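Local coordinates for protein, Family 18 Chitinase (PDB 3SIM) that belongs to the family 18 glycosyl hydrolases, folds as a TIM barrel and probably cleaves chitin, as plant chitinases of this family do, at residues N135-T146 with Y168-A179. Residues are numbered along the deposited sequence; the frame is centred on the assembly and turned at random.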
loop_
_atom_site.group_PDB
_atom_site.type_symbol
_atom_site.label_atom_id
_atom_site.label_comp_id
_atom_site.label_asym_id
_atom_site.label_seq_id
_atom_site.Cartn_x
_atom_site.Cartn_y
_atom_site.Cartn_z
ATOM N N ASN A 135 19.525 7.754 1.120
ATOM C CA ASN A 135 20.314 6.701 0.508
ATOM C C ASN A 135 20.251 5.341 1.224
ATOM O O ASN A 135 20.166 4.331 0.601
ATOM C CB ASN A 135 21.729 7.182 0.207
ATOM C CG ASN A 135 21.760 8.267 -0.862
ATOM O OD1 ASN A 135 21.012 8.254 -1.777
ATOM N ND2 ASN A 135 22.597 9.185 -0.698
ATOM N N THR A 136 20.296 5.389 2.547
ATOM C CA THR A 136 20.219 4.231 3.420
ATOM C C THR A 136 18.890 3.492 3.270
ATOM O O THR A 136 18.875 2.319 3.100
ATOM C CB THR A 136 20.504 4.604 4.945
ATOM O OG1 THR A 136 21.852 5.031 5.122
ATOM C CG2 THR A 136 20.188 3.462 5.845
ATOM N N PHE A 137 17.808 4.257 3.258
ATOM C CA PHE A 137 16.453 3.796 2.926
ATOM C C PHE A 137 16.346 3.224 1.505
ATOM O O PHE A 137 15.859 2.195 1.333
ATOM C CB PHE A 137 15.433 4.977 3.048
ATOM C CG PHE A 137 13.980 4.609 2.758
ATOM C CD1 PHE A 137 13.261 3.738 3.583
ATOM C CD2 PHE A 137 13.338 5.100 1.663
ATOM C CE1 PHE A 137 11.928 3.438 3.259
ATOM C CE2 PHE A 137 12.063 4.773 1.397
ATOM C CZ PHE A 137 11.355 3.991 2.177
ATOM N N ALA A 138 16.858 3.916 0.510
ATOM C CA ALA A 138 16.814 3.429 -0.845
ATOM C C ALA A 138 17.536 2.083 -1.041
ATOM O O ALA A 138 17.025 1.232 -1.657
ATOM C CB ALA A 138 17.342 4.467 -1.806
ATOM N N GLU A 139 18.716 1.971 -0.475
ATOM C CA GLU A 139 19.521 0.778 -0.492
ATOM C C GLU A 139 18.909 -0.407 0.250
ATOM O O GLU A 139 18.856 -1.414 -0.321
ATOM C CB GLU A 139 20.906 1.018 0.082
ATOM C CG GLU A 139 21.932 1.546 -0.802
ATOM C CD GLU A 139 23.268 1.853 -0.077
ATOM O OE1 GLU A 139 23.860 0.950 0.545
ATOM O OE2 GLU A 139 23.688 3.009 -0.155
ATOM N N CYS A 140 18.396 -0.211 1.458
ATOM C CA CYS A 140 17.752 -1.247 2.214
ATOM C C CYS A 140 16.503 -1.804 1.479
ATOM O O CYS A 140 16.422 -2.986 1.264
ATOM C CB CYS A 140 17.318 -0.710 3.588
ATOM S SG CYS A 140 18.548 -0.516 4.894
ATOM N N ILE A 141 15.589 -0.926 1.096
ATOM C CA ILE A 141 14.404 -1.327 0.389
ATOM C C ILE A 141 14.687 -1.910 -0.999
ATOM O O ILE A 141 14.099 -2.870 -1.359
ATOM C CB ILE A 141 13.319 -0.227 0.309
ATOM C CG1 ILE A 141 13.051 0.348 1.692
ATOM C CG2 ILE A 141 12.059 -0.724 -0.365
ATOM C CD1 ILE A 141 12.451 -0.582 2.620
ATOM N N GLY A 142 15.578 -1.268 -1.734
ATOM C CA GLY A 142 15.953 -1.732 -3.057
ATOM C C GLY A 142 16.559 -3.130 -3.006
ATOM O O GLY A 142 16.093 -3.960 -3.687
ATOM N N ARG A 143 17.504 -3.384 -2.107
ATOM C CA ARG A 143 18.063 -4.713 -1.946
ATOM C C ARG A 143 17.005 -5.750 -1.512
ATOM O O ARG A 143 16.955 -6.767 -2.051
ATOM C CB ARG A 143 19.291 -4.733 -1.026
ATOM C CG ARG A 143 20.560 -4.220 -1.676
ATOM C CD ARG A 143 21.739 -4.054 -0.723
ATOM N NE ARG A 143 22.137 -5.261 -0.051
ATOM C CZ ARG A 143 23.124 -5.351 0.822
ATOM N NH1 ARG A 143 23.378 -6.500 1.377
ATOM N NH2 ARG A 143 23.822 -4.304 1.147
ATOM N N LEU A 144 16.119 -5.396 -0.599
ATOM C CA LEU A 144 15.048 -6.283 -0.177
ATOM C C LEU A 144 14.120 -6.700 -1.325
ATOM O O LEU A 144 13.959 -7.842 -1.495
ATOM C CB LEU A 144 14.156 -5.551 0.810
ATOM C CG LEU A 144 13.328 -6.227 1.893
ATOM C CD1 LEU A 144 12.050 -5.485 2.288
ATOM C CD2 LEU A 144 13.157 -7.716 1.815
ATOM N N ILE A 145 13.582 -5.777 -2.088
ATOM C CA ILE A 145 12.711 -6.137 -3.174
ATOM C C ILE A 145 13.434 -6.988 -4.240
ATOM O O ILE A 145 12.947 -7.974 -4.599
ATOM C CB ILE A 145 12.099 -4.903 -3.804
ATOM C CG1 ILE A 145 11.249 -4.167 -2.777
ATOM C CG2 ILE A 145 11.342 -5.243 -5.087
ATOM C CD1 ILE A 145 10.918 -2.816 -3.139
ATOM N N THR A 146 14.631 -6.579 -4.608
ATOM C CA THR A 146 15.434 -7.212 -5.625
ATOM C C THR A 146 15.704 -8.665 -5.211
ATOM O O THR A 146 15.429 -9.539 -5.965
ATOM C CB THR A 146 16.774 -6.439 -5.912
ATOM O OG1 THR A 146 16.537 -5.151 -6.472
ATOM C CG2 THR A 146 17.607 -7.207 -6.856
ATOM N N TYR A 168 12.609 10.821 -0.148
ATOM C CA TYR A 168 12.926 9.441 0.201
ATOM C C TYR A 168 12.510 8.379 -0.812
ATOM O O TYR A 168 13.300 7.632 -1.256
ATOM C CB TYR A 168 12.365 9.124 1.590
ATOM C CG TYR A 168 12.802 10.116 2.635
ATOM C CD1 TYR A 168 14.041 10.059 3.178
ATOM C CD2 TYR A 168 11.987 11.164 2.988
ATOM C CE1 TYR A 168 14.458 10.966 4.059
ATOM C CE2 TYR A 168 12.389 12.092 3.918
ATOM C CZ TYR A 168 13.638 11.995 4.443
ATOM O OH TYR A 168 14.055 12.879 5.373
ATOM N N TYR A 169 11.262 8.456 -1.231
ATOM C CA TYR A 169 10.716 7.646 -2.300
ATOM C C TYR A 169 11.320 7.840 -3.709
ATOM O O TYR A 169 11.463 6.925 -4.434
ATOM C CB TYR A 169 9.179 7.601 -2.256
ATOM C CG TYR A 169 8.683 6.829 -1.050
ATOM C CD1 TYR A 169 8.650 5.464 -1.087
ATOM C CD2 TYR A 169 8.347 7.454 0.152
ATOM C CE1 TYR A 169 8.286 4.737 -0.038
ATOM C CE2 TYR A 169 7.949 6.710 1.241
ATOM C CZ TYR A 169 7.936 5.337 1.142
ATOM O OH TYR A 169 7.577 4.560 2.132
ATOM N N LEU A 170 11.636 9.064 -4.064
ATOM C CA LEU A 170 12.326 9.365 -5.310
ATOM C C LEU A 170 13.741 8.771 -5.384
ATOM O O LEU A 170 14.136 8.267 -6.355
ATOM C CB LEU A 170 12.308 10.861 -5.670
ATOM C CG LEU A 170 10.989 11.478 -6.182
ATOM C CD1 LEU A 170 11.047 12.943 -6.151
ATOM C CD2 LEU A 170 10.615 10.922 -7.529
ATOM N N ALA A 171 14.446 8.830 -4.290
ATOM C CA ALA A 171 15.728 8.168 -4.192
ATOM C C ALA A 171 15.563 6.654 -4.432
ATOM O O ALA A 171 16.251 6.133 -5.189
ATOM C CB ALA A 171 16.338 8.391 -2.891
ATOM N N LEU A 172 14.585 6.036 -3.805
ATOM C CA LEU A 172 14.332 4.621 -3.978
ATOM C C LEU A 172 13.951 4.276 -5.430
ATOM O O LEU A 172 14.458 3.357 -5.996
ATOM C CB LEU A 172 13.239 4.124 -3.033
ATOM C CG LEU A 172 12.705 2.687 -3.112
ATOM C CD1 LEU A 172 13.798 1.695 -3.114
ATOM C CD2 LEU A 172 11.702 2.342 -2.039
ATOM N N PHE A 173 13.064 5.084 -5.988
ATOM C CA PHE A 173 12.579 4.930 -7.374
ATOM C C PHE A 173 13.664 5.130 -8.451
ATOM O O PHE A 173 13.823 4.287 -9.238
ATOM C CB PHE A 173 11.323 5.772 -7.658
ATOM C CG PHE A 173 10.783 5.638 -9.076
ATOM C CD1 PHE A 173 11.089 6.559 -10.031
ATOM C CD2 PHE A 173 9.965 4.593 -9.435
ATOM C CE1 PHE A 173 10.592 6.433 -11.285
ATOM C CE2 PHE A 173 9.471 4.484 -10.690
ATOM C CZ PHE A 173 9.789 5.409 -11.610
ATOM N N ASN A 174 14.410 6.224 -8.400
ATOM C CA ASN A 174 15.509 6.473 -9.289
ATOM C C ASN A 174 16.651 5.439 -9.181
ATOM O O ASN A 174 17.176 5.056 -10.153
ATOM C CB ASN A 174 16.047 7.892 -9.151
ATOM C CG ASN A 174 15.036 8.963 -9.540
ATOM O OD1 ASN A 174 14.977 9.960 -8.927
ATOM N ND2 ASN A 174 14.286 8.733 -10.548
ATOM N N GLU A 175 16.972 5.018 -7.983
ATOM C CA GLU A 175 17.890 3.912 -7.773
ATOM C C GLU A 175 17.477 2.459 -8.171
ATOM O O GLU A 175 18.320 1.674 -8.426
ATOM C CB GLU A 175 18.550 3.971 -6.387
ATOM C CG GLU A 175 19.331 5.252 -6.112
ATOM C CD GLU A 175 19.846 5.338 -4.670
ATOM O OE1 GLU A 175 20.299 4.368 -4.151
ATOM O OE2 GLU A 175 19.837 6.373 -4.042
ATOM N N TYR A 176 16.197 2.132 -8.091
ATOM C CA TYR A 176 15.658 0.785 -8.295
ATOM C C TYR A 176 14.375 0.706 -9.153
ATOM O O TYR A 176 13.506 -0.047 -8.859
ATOM C CB TYR A 176 15.475 0.024 -6.966
ATOM C CG TYR A 176 16.742 -0.206 -6.185
ATOM C CD1 TYR A 176 17.417 -1.376 -6.271
ATOM C CD2 TYR A 176 17.273 0.793 -5.420
ATOM C CE1 TYR A 176 18.612 -1.578 -5.560
ATOM C CE2 TYR A 176 18.421 0.657 -4.751
ATOM C CZ TYR A 176 19.123 -0.546 -4.796
ATOM O OH TYR A 176 20.271 -0.674 -4.096
ATOM N N LYS A 177 14.306 1.464 -10.225
ATOM C CA LYS A 177 13.087 1.631 -11.039
ATOM C C LYS A 177 12.570 0.315 -11.615
ATOM O O LYS A 177 11.413 0.091 -11.579
ATOM C CB LYS A 177 13.199 2.756 -12.087
ATOM C CG LYS A 177 12.521 2.496 -13.421
ATOM C CD LYS A 177 13.450 1.841 -14.370
ATOM C CE LYS A 177 14.464 2.794 -14.995
ATOM N NZ LYS A 177 15.759 2.186 -15.191
ATOM N N ASN A 178 13.436 -0.576 -12.028
ATOM C CA ASN A 178 12.981 -1.885 -12.465
ATOM C C ASN A 178 12.439 -2.853 -11.409
ATOM O O ASN A 178 11.913 -3.842 -11.747
ATOM C CB ASN A 178 14.034 -2.606 -13.259
ATOM C CG ASN A 178 15.196 -2.918 -12.469
ATOM O OD1 ASN A 178 15.187 -3.743 -11.576
ATOM N N ALA A 179 12.647 -2.587 -10.139
ATOM C CA ALA A 179 12.095 -3.400 -9.069
ATOM C C ALA A 179 10.666 -3.073 -8.586
ATOM O O ALA A 179 10.051 -3.878 -7.942
ATOM C CB ALA A 179 13.037 -3.459 -7.893
HETATM O O HOH W 1 21.957 4.591 -2.277
#
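Tyr176 lays its ring flat on the backbone of Gly142. The Gly142 CA stands 3.4 Å from the ring centroid, almost on the ring normal, in a CH-pi contact. Tyr176 CG lies anti to its own carbonyl carbon, which swings the ring over helix 134-150. Gly142 has no side chain, and the ring lies where one would have been. Thr146 OG1 lies 3.9 Å from Tyr176 CD1 and donates a hydrogen bond to Gly142 O, from above the carbonyl plane. Leu172 is a knob in a hole formed by Phe137, Ala138, Ile141 and Gly142. With its CG anti to the backbone N (chi1 175°), it forks across the groove: CD2 meets Ile141 CG2 at 3.5 Å, and CD1 rests 3.6 Å from Ala138 O. Phe137 turns an edge to the face of Tyr169, centroids 5.3 Å apart and planes at 81°. The hydroxyl of Tyr169 is hydrogen-bonded to Tyr126 O. Further along, Ile145 CG2 touches Ala179 CB at 3.7 Å. Replacing Tyr176 with an alanine would probably leave Gly142 CA without its aromatic cover and open a gap beside Gly142 and Thr146. The axes of 135-146 and 168-175 cross at -48°, the two helices being neighbours on the outside of the TIM barrel, linked through strand 156-159. No clear direct hydrogen bond joins the segments, so apolar shape and aromatic faces carry most of the contact.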